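Local coordinates for 8-amino-8-demethylriboflavin N,N-dimethyltransferase (Streptomyces davawensis, PDB 4D7K), which catalyses the two successive S-adenosylmethionine-dependent N-methylations of 8-amino-8-demethyl-D-riboflavin that complete the biosynthesis of the antibiotic roseoflavin, at residues Val328-His331 and Trp337-Ile340; Gly177-Phe182 and Arg280-Asp285; Asp51-Thr56 and Ser61-Leu66. One frame throughout, in Å; residues are numbered along the deposited sequence.

Interaction 1 (Val328-His331 and Trp337-Ile340); sequences VGIH and WAVI
H331 and V339 form the tight part of this antiparallel contact, a hydrogen-bonded pair. V339 N gives its hydrogen to H331 O over 2.7 Å, in the carbonyl plane. The return bond, H331 N to V339 O, is 2.9 Å long, and here the donor stands 36° above the carbonyl plane. The same V339 O also meets the edge of the imidazole, 3.4 Å from H331 CD2 and in the plane of the ring. E341 takes the hydrogen bond of H331 NE2, and F174 packs edge-to-face with the ring. The two segments belong to the C-terminal beta hairpin of the class I methyltransferase sheet, in which 337-344 lies between strand 280-285 and 325-333, the outermost strand on this side within the chain. Toward the start of 328-331 the side-chain contact is sparser. I330 and I340 are a non-hydrogen-bonded pair, and I330 CG2 is 4.3 Å from I340 CG1. I330 CG1 lies beside the backbone N (chi1 -58°), which leaves the CG2 methyl anti to that nitrogen and nearer A338, 3.8 Å from A338 CB. A338, V339 and I340 are buried, whereas I330 and H331 stay partly exposed. V328 and G329 both face E341, a classic beta bulge, and the exposed V328 side chain packs on E341 and R343.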
loop_
_atom_site.group_PDB
_atom_site.type_symbol
_atom_site.label_atom_id
_atom_site.label_comp_id
_atom_site.label_asym_id
_atom_site.label_seq_id
_atom_site.Cartn_x
_atom_site.Cartn_y
_atom_site.Cartn_z
ATOM N N VAL A 328 19.678 11.577 30.913
ATOM C CA VAL A 328 18.993 11.137 32.120
ATOM C C VAL A 328 18.156 9.905 31.803
ATOM O O VAL A 328 18.083 8.967 32.596
ATOM C CB VAL A 328 18.095 12.249 32.699
ATOM C CG1 VAL A 328 17.332 11.752 33.911
ATOM C CG2 VAL A 328 18.931 13.459 33.061
ATOM N N GLY A 329 17.540 9.910 30.626
ATOM C CA GLY A 329 16.757 8.777 30.173
ATOM C C GLY A 329 16.149 8.992 28.800
ATOM O O GLY A 329 15.967 10.125 28.364
ATOM N N ILE A 330 15.844 7.897 28.114
ATOM C CA ILE A 330 15.145 7.962 26.837
ATOM C C ILE A 330 13.749 7.371 27.000
ATOM O O ILE A 330 13.570 6.152 26.987
ATOM C CB ILE A 330 15.913 7.217 25.732
ATOM C CG1 ILE A 330 17.320 7.805 25.583
ATOM C CG2 ILE A 330 15.151 7.279 24.415
ATOM C CD1 ILE A 330 18.137 7.181 24.473
ATOM N N HIS A 331 12.763 8.246 27.171
ATOM C CA HIS A 331 11.404 7.813 27.473
ATOM C C HIS A 331 10.617 7.540 26.202
ATOM O O HIS A 331 10.501 8.412 25.344
ATOM C CB HIS A 331 10.680 8.863 28.314
ATOM C CG HIS A 331 11.493 9.392 29.451
ATOM N ND1 HIS A 331 11.344 8.940 30.747
ATOM C CD2 HIS A 331 12.460 10.338 29.494
ATOM C CE1 HIS A 331 12.184 9.585 31.536
ATOM N NE2 HIS A 331 12.875 10.439 30.800
ATOM N N TRP A 337 8.330 7.340 18.446
ATOM C CA TRP A 337 9.122 8.444 18.952
ATOM C C TRP A 337 9.515 8.254 20.408
ATOM O O TRP A 337 8.987 7.390 21.107
ATOM C CB TRP A 337 8.350 9.753 18.783
ATOM C CG TRP A 337 7.751 9.899 17.423
ATOM C CD1 TRP A 337 6.426 9.856 17.102
ATOM C CD2 TRP A 337 8.455 10.096 16.190
ATOM N NE1 TRP A 337 6.260 10.020 15.749
ATOM C CE2 TRP A 337 7.492 10.169 15.163
ATOM C CE3 TRP A 337 9.808 10.221 15.853
ATOM C CZ2 TRP A 337 7.835 10.357 13.825
ATOM C CZ3 TRP A 337 10.149 10.407 14.522
ATOM C CH2 TRP A 337 9.166 10.475 13.525
ATOM N N ALA A 338 10.456 9.073 20.853
ATOM C CA ALA A 338 10.926 9.022 22.222
ATOM C C ALA A 338 11.338 10.410 22.682
ATOM O O ALA A 338 11.694 11.262 21.868
ATOM C CB ALA A 338 12.090 8.051 22.348
ATOM N N VAL A 339 11.281 10.641 23.987
ATOM C CA VAL A 339 11.797 11.880 24.537
ATOM C C VAL A 339 13.141 11.626 25.203
ATOM O O VAL A 339 13.217 10.962 26.236
ATOM C CB VAL A 339 10.829 12.506 25.547
ATOM C CG1 VAL A 339 11.452 13.743 26.177
ATOM C CG2 VAL A 339 9.525 12.861 24.864
ATOM N N ILE A 340 14.203 12.137 24.588
ATOM C CA ILE A 340 15.537 12.033 25.158
ATOM C C ILE A 340 15.736 13.144 26.175
ATOM O O ILE A 340 15.880 14.304 25.809
ATOM C CB ILE A 340 16.635 12.123 24.078
ATOM C CG1 ILE A 340 16.395 11.085 22.980
ATOM C CG2 ILE A 340 18.015 11.933 24.698
ATOM C CD1 ILE A 340 17.429 11.122 21.865
#

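Interaction 2 (Gly177-Phe182 and Arg280-Asp285)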
loop_
_atom_site.group_PDB
_atom_site.type_symbol
_atom_site.label_atom_id
_atom_site.label_comp_id
_atom_site.label_asym_id
_atom_site.label_seq_id
_atom_site.Cartn_x
_atom_site.Cartn_y
_atom_site.Cartn_z
ATOM N N GLY A 177 4.791 19.037 32.593
ATOM C CA GLY A 177 4.217 19.879 33.626
ATOM C C GLY A 177 5.163 20.309 34.735
ATOM O O GLY A 177 4.788 21.108 35.594
ATOM N N ARG A 178 6.385 19.788 34.729
ATOM C CA ARG A 178 7.352 20.164 35.755
ATOM C C ARG A 178 8.323 21.225 35.241
ATOM O O ARG A 178 9.340 21.504 35.874
ATOM C CB ARG A 178 8.116 18.934 36.264
ATOM C CG ARG A 178 9.023 18.237 35.253
ATOM C CD ARG A 178 9.557 16.934 35.846
ATOM N NE ARG A 178 10.606 16.312 35.039
ATOM C CZ ARG A 178 11.908 16.494 35.240
ATOM N NH1 ARG A 178 12.322 17.286 36.217
ATOM N NH2 ARG A 178 12.798 15.886 34.465
ATOM N N PHE A 179 8.000 21.818 34.095
ATOM C CA PHE A 179 8.772 22.938 33.566
ATOM C C PHE A 179 7.863 24.147 33.381
ATOM O O PHE A 179 6.659 23.999 33.174
ATOM C CB PHE A 179 9.449 22.562 32.245
ATOM C CG PHE A 179 10.359 21.375 32.352
ATOM C CD1 PHE A 179 11.608 21.493 32.940
ATOM C CD2 PHE A 179 9.964 20.137 31.870
ATOM C CE1 PHE A 179 12.446 20.400 33.045
ATOM C CE2 PHE A 179 10.796 19.042 31.970
ATOM C CZ PHE A 179 12.039 19.173 32.560
ATOM N N THR A 180 8.438 25.342 33.457
ATOM C CA THR A 180 7.640 26.563 33.422
ATOM C C THR A 180 7.993 27.487 32.263
ATOM O O THR A 180 7.286 28.463 32.004
ATOM C CB THR A 180 7.783 27.359 34.729
ATOM O OG1 THR A 180 7.154 28.636 34.572
ATOM C CG2 THR A 180 9.251 27.564 35.071
ATOM N N ARG A 181 9.087 27.191 31.572
ATOM C CA ARG A 181 9.481 27.999 30.426
ATOM C C ARG A 181 10.095 27.142 29.322
ATOM O O ARG A 181 11.182 26.584 29.474
ATOM C CB ARG A 181 10.457 29.097 30.849
ATOM C CG ARG A 181 10.651 30.157 29.783
ATOM C CD ARG A 181 11.580 31.265 30.242
ATOM N NE ARG A 181 11.804 32.238 29.177
ATOM C CZ ARG A 181 12.764 33.156 29.191
ATOM N NH1 ARG A 181 13.601 33.230 30.219
ATOM N NH2 ARG A 181 12.892 33.996 28.173
ATOM N N PHE A 182 9.386 27.051 28.204
ATOM C CA PHE A 182 9.793 26.190 27.107
ATOM C C PHE A 182 10.477 26.965 25.992
ATOM O O PHE A 182 10.112 28.100 25.693
ATOM C CB PHE A 182 8.580 25.440 26.556
ATOM C CG PHE A 182 7.878 24.597 27.577
ATOM C CD1 PHE A 182 6.872 25.133 28.366
ATOM C CD2 PHE A 182 8.227 23.268 27.753
ATOM C CE1 PHE A 182 6.227 24.357 29.311
ATOM C CE2 PHE A 182 7.584 22.485 28.696
ATOM C CZ PHE A 182 6.583 23.032 29.477
ATOM N N ARG A 280 16.386 21.178 31.626
ATOM C CA ARG A 280 16.600 20.041 30.741
ATOM C C ARG A 280 16.620 20.421 29.266
ATOM O O ARG A 280 15.989 21.392 28.844
ATOM C CB ARG A 280 15.519 18.977 30.959
ATOM C CG ARG A 280 15.542 18.314 32.324
ATOM C CD ARG A 280 16.733 17.388 32.478
ATOM N NE ARG A 280 16.698 16.676 33.751
ATOM C CZ ARG A 280 17.301 17.089 34.862
ATOM N NH1 ARG A 280 17.999 18.216 34.870
ATOM N NH2 ARG A 280 17.207 16.369 35.970
ATOM N N LEU A 281 17.367 19.639 28.495
ATOM C CA LEU A 281 17.265 19.642 27.044
ATOM C C LEU A 281 16.514 18.382 26.638
ATOM O O LEU A 281 16.966 17.274 26.913
ATOM C CB LEU A 281 18.647 19.691 26.387
ATOM C CG LEU A 281 18.716 19.418 24.882
ATOM C CD1 LEU A 281 17.857 20.402 24.100
ATOM C CD2 LEU A 281 20.158 19.470 24.402
ATOM N N LEU A 282 15.355 18.552 26.010
ATOM C CA LEU A 282 14.543 17.412 25.595
ATOM C C LEU A 282 14.617 17.224 24.085
ATOM O O LEU A 282 14.156 18.074 23.327
ATOM C CB LEU A 282 13.087 17.596 26.030
ATOM C CG LEU A 282 12.850 18.054 27.473
ATOM C CD1 LEU A 282 11.369 18.268 27.719
ATOM C CD2 LEU A 282 13.432 17.060 28.480
ATOM N N ILE A 283 15.204 16.115 23.650
ATOM C CA ILE A 283 15.307 15.844 22.223
ATOM C C ILE A 283 14.264 14.819 21.796
ATOM O O ILE A 283 14.248 13.685 22.270
ATOM C CB ILE A 283 16.711 15.347 21.835
ATOM C CG1 ILE A 283 17.771 16.354 22.285
ATOM C CG2 ILE A 283 16.800 15.138 20.330
ATOM C CD1 ILE A 283 19.181 15.987 21.876
ATOM N N LEU A 284 13.384 15.239 20.899
ATOM C CA LEU A 284 12.304 14.389 20.427
ATOM C C LEU A 284 12.700 13.760 19.096
ATOM O O LEU A 284 12.933 14.460 18.113
ATOM C CB LEU A 284 11.005 15.192 20.293
ATOM C CG LEU A 284 10.164 15.457 21.552
ATOM C CD1 LEU A 284 10.957 16.130 22.659
ATOM C CD2 LEU A 284 8.947 16.298 21.205
ATOM N N ASP A 285 12.789 12.435 19.073
ATOM C CA ASP A 285 13.252 11.733 17.885
ATOM C C ASP A 285 12.930 10.247 17.973
ATOM O O ASP A 285 12.456 9.763 19.001
ATOM C CB ASP A 285 14.762 11.933 17.703
ATOM C CG ASP A 285 15.216 11.755 16.260
ATOM O OD1 ASP A 285 14.411 11.295 15.423
ATOM O OD2 ASP A 285 16.388 12.071 15.965
#
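F179 and R280 meet through apolar atoms. The outer end of the phenyl ring approaches the start of the arginine chain, with F179 CZ 3.6 Å from R280 CG and F179 CE1 3.8 Å from the same carbon. The side chains cross at about a right angle. In R280 the bend at the second torsion (chi2 -71°) leaves CB and CG beside the ring and turns the guanidinium toward E341. L282 adds a longer apolar touch, its CD1 4.4 Å from F179 CE2. Flat-group packing comes next: R178 CG sits between the backbone N and the carbonyl carbon (chi1 66°), and from there the extended chain passes over one face of the F179 ring; F179 CZ lies 3.8 Å from the R178 guanidinium plane, over its centre. Strand 247-251 runs between 181-185 and 280-285 in the Rossmann-like sheet, so these side chains reach across its face, and F179 also packs on A247. The charged part is a close approach of like charges, R178 NH2 and R280 NE 4.0 Å apart, the guanidinium planes 76° apart. Both nitrogens form salt bridges to OE2 of E341, and R280 NH1 bonds to the carbonyl of P277. One carboxylate oxygen shared by two arginines probably offsets their like charges and lets them lie close together beside a buried aromatic ring.

Interaction 3 (Asp51-Thr56 and Ser61-Leu66); sequences DLAAAT and SRLRRL
Within 51-56 and 61-66 the closest CA atoms are those of A53 and L63, 6.8 Å apart. The axes of 51-56 and 61-66 approach to 9.8 Å, and their N-to-C directions differ by 107°, a steep crossing joined by a short turn. This is a helix-turn-helix arrangement within the dimerisation domain; together with the small antiparallel sheet of 47-48, 76-79 and 83-86, it is consistent with a winged-helix fold. Here the domain serves dimer formation. R65 makes a salt bridge to D299 of the second subunit, R62 bonds to the carbonyl of L303 of the second subunit, and L63 itself packs on V124 of that subunit.

Across the two helices the contact rests on one leucine methyl. L63 CG is anti to the backbone N (chi1 178°), which sends the branch across to the first helix, and CD2 does the touching. It lies 3.5 Å from A53 N and 3.6 Å from L52 C, against the backbone joining those two residues. L63 CD2 also reaches L52 CB at 3.7 Å and, more loosely, A53 CB at 4.3 Å. L52 continues onto L67, farther along helix 60-72, and A53 packs on P60, the first residue of that helix. T56 comes in one turn later in helix 49-56, where its hydroxyl passes L63 CD2. That hydroxyl is held by polar partners: T56 OG1 is hydrogen-bonded to S58 OG, and it donates to L52 O over 2.7 Å with a C=O...donor angle of 146°. L52 O thus takes this hydroxyl as well as the weak backbone bond from T56 N.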
loop_
_atom_site.group_PDB
_atom_site.type_symbol
_atom_site.label_atom_id
_atom_site.label_comp_id
_atom_site.label_asym_id
_atom_site.label_seq_id
_atom_site.Cartn_x
_atom_site.Cartn_y
_atom_site.Cartn_z
ATOM N N ASP A 51 -23.324 13.744 -12.861
ATOM C CA ASP A 51 -22.909 15.056 -12.369
ATOM C C ASP A 51 -21.410 15.085 -12.082
ATOM O O ASP A 51 -20.705 16.018 -12.466
ATOM C CB ASP A 51 -23.682 15.438 -11.102
ATOM C CG ASP A 51 -25.144 15.757 -11.372
ATOM O OD1 ASP A 51 -25.491 16.088 -12.528
ATOM O OD2 ASP A 51 -25.946 15.686 -10.413
ATOM N N LEU A 52 -20.932 14.059 -11.389
ATOM C CA LEU A 52 -19.523 13.975 -11.032
ATOM C C LEU A 52 -18.668 13.791 -12.284
ATOM O O LEU A 52 -17.523 14.244 -12.337
ATOM C CB LEU A 52 -19.297 12.838 -10.035
ATOM C CG LEU A 52 -20.003 13.057 -8.695
ATOM C CD1 LEU A 52 -19.960 11.813 -7.827
ATOM C CD2 LEU A 52 -19.396 14.239 -7.963
ATOM N N ALA A 53 -19.237 13.151 -13.301
ATOM C CA ALA A 53 -18.525 12.961 -14.564
ATOM C C ALA A 53 -18.264 14.300 -15.253
ATOM O O ALA A 53 -17.160 14.557 -15.739
ATOM C CB ALA A 53 -19.305 12.033 -15.482
ATOM N N ALA A 54 -19.287 15.149 -15.289
ATOM C CA ALA A 54 -19.167 16.468 -15.907
ATOM C C ALA A 54 -18.291 17.384 -15.066
ATOM O O ALA A 54 -17.532 18.194 -15.596
ATOM C CB ALA A 54 -20.544 17.090 -16.110
ATOM N N ALA A 55 -18.399 17.245 -13.750
ATOM C CA ALA A 55 -17.625 18.063 -12.823
ATOM C C ALA A 55 -16.126 17.756 -12.862
ATOM O O ALA A 55 -15.304 18.615 -12.535
ATOM C CB ALA A 55 -18.158 17.885 -11.406
ATOM N N THR A 56 -15.773 16.532 -13.247
ATOM C CA THR A 56 -14.371 16.117 -13.289
ATOM C C THR A 56 -13.865 15.938 -14.722
ATOM O O THR A 56 -12.663 15.792 -14.955
ATOM C CB THR A 56 -14.153 14.799 -12.510
ATOM O OG1 THR A 56 -14.970 13.767 -13.070
ATOM C CG2 THR A 56 -14.512 14.970 -11.037
ATOM N N SER A 61 -18.658 5.795 -17.202
ATOM C CA SER A 61 -18.553 4.359 -16.966
ATOM C C SER A 61 -17.399 3.989 -16.039
ATOM O O SER A 61 -17.561 3.177 -15.129
ATOM C CB SER A 61 -18.400 3.619 -18.293
ATOM O OG SER A 61 -18.096 2.252 -18.073
ATOM N N ARG A 62 -16.235 4.586 -16.267
ATOM C CA ARG A 62 -15.058 4.262 -15.471
ATOM C C ARG A 62 -15.007 5.042 -14.153
ATOM O O ARG A 62 -14.386 4.594 -13.188
ATOM C CB ARG A 62 -13.788 4.499 -16.292
ATOM C CG ARG A 62 -13.590 3.442 -17.375
ATOM C CD ARG A 62 -12.261 3.566 -18.105
ATOM N NE ARG A 62 -11.765 2.252 -18.515
ATOM C CZ ARG A 62 -10.624 1.720 -18.088
ATOM N NH1 ARG A 62 -9.846 2.401 -17.257
ATOM N NH2 ARG A 62 -10.253 0.514 -18.500
ATOM N N LEU A 63 -15.665 6.198 -14.106
ATOM C CA LEU A 63 -15.739 6.958 -12.861
ATOM C C LEU A 63 -16.567 6.198 -11.839
ATOM O O LEU A 63 -16.203 6.119 -10.666
ATOM C CB LEU A 63 -16.339 8.348 -13.086
ATOM C CG LEU A 63 -16.497 9.182 -11.808
ATOM C CD1 LEU A 63 -15.139 9.509 -11.195
ATOM C CD2 LEU A 63 -17.287 10.454 -12.068
ATOM N N ARG A 64 -17.680 5.633 -12.299
ATOM C CA ARG A 64 -18.565 4.852 -11.443
ATOM C C ARG A 64 -17.841 3.668 -10.817
ATOM O O ARG A 64 -18.035 3.364 -9.636
ATOM C CB ARG A 64 -19.780 4.355 -12.227
ATOM C CG ARG A 64 -20.756 3.547 -11.376
ATOM C CD ARG A 64 -21.939 3.038 -12.178
ATOM N NE ARG A 64 -22.721 4.125 -12.757
ATOM C CZ ARG A 64 -22.666 4.472 -14.036
ATOM N NH1 ARG A 64 -21.867 3.813 -14.865
ATOM N NH2 ARG A 64 -23.404 5.476 -14.487
ATOM N N ARG A 65 -17.007 3.002 -11.612
ATOM C CA ARG A 65 -16.215 1.882 -11.118
ATOM C C ARG A 65 -15.189 2.344 -10.080
ATOM O O ARG A 65 -14.959 1.666 -9.079
ATOM C CB ARG A 65 -15.526 1.169 -12.281
ATOM C CG ARG A 65 -16.506 0.559 -13.272
ATOM C CD ARG A 65 -15.801 0.097 -14.532
ATOM N NE ARG A 65 -14.805 -0.933 -14.253
ATOM C CZ ARG A 65 -13.933 -1.381 -15.149
ATOM N NH1 ARG A 65 -13.933 -0.884 -16.379
ATOM N NH2 ARG A 65 -13.058 -2.320 -14.815
ATOM N N LEU A 66 -14.588 3.505 -10.314
ATOM C CA LEU A 66 -13.683 4.107 -9.340
ATOM C C LEU A 66 -14.427 4.507 -8.059
ATOM O O LEU A 66 -13.950 4.262 -6.949
ATOM C CB LEU A 66 -12.986 5.333 -9.945
ATOM C CG LEU A 66 -12.164 6.168 -8.962
ATOM C CD1 LEU A 66 -10.979 5.368 -8.461
ATOM C CD2 LEU A 66 -11.696 7.472 -9.587
#

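From the N terminus, interaction 3 comes first and closes only the turn between two successive helices of the dimerisation domain. Interaction 2 follows in the methyltransferase domain, spanning 97 intervening residues from the loop that leads into strand 181-185, the first of the sheet along the chain, to strand 280-285. Interaction 1 comes last and closes the tight C-terminal hairpin. The three are in series, with no nesting or crossing. Interactions 1 and 2 adjoin in one sheet: I340 N is 2.8 Å from I283 O, a probable hydrogen bond, and E341 reaches side chains of both. Interaction 3 lies on the opposite side of the chain's centre, its own centre about 50 Å from that of interaction 1.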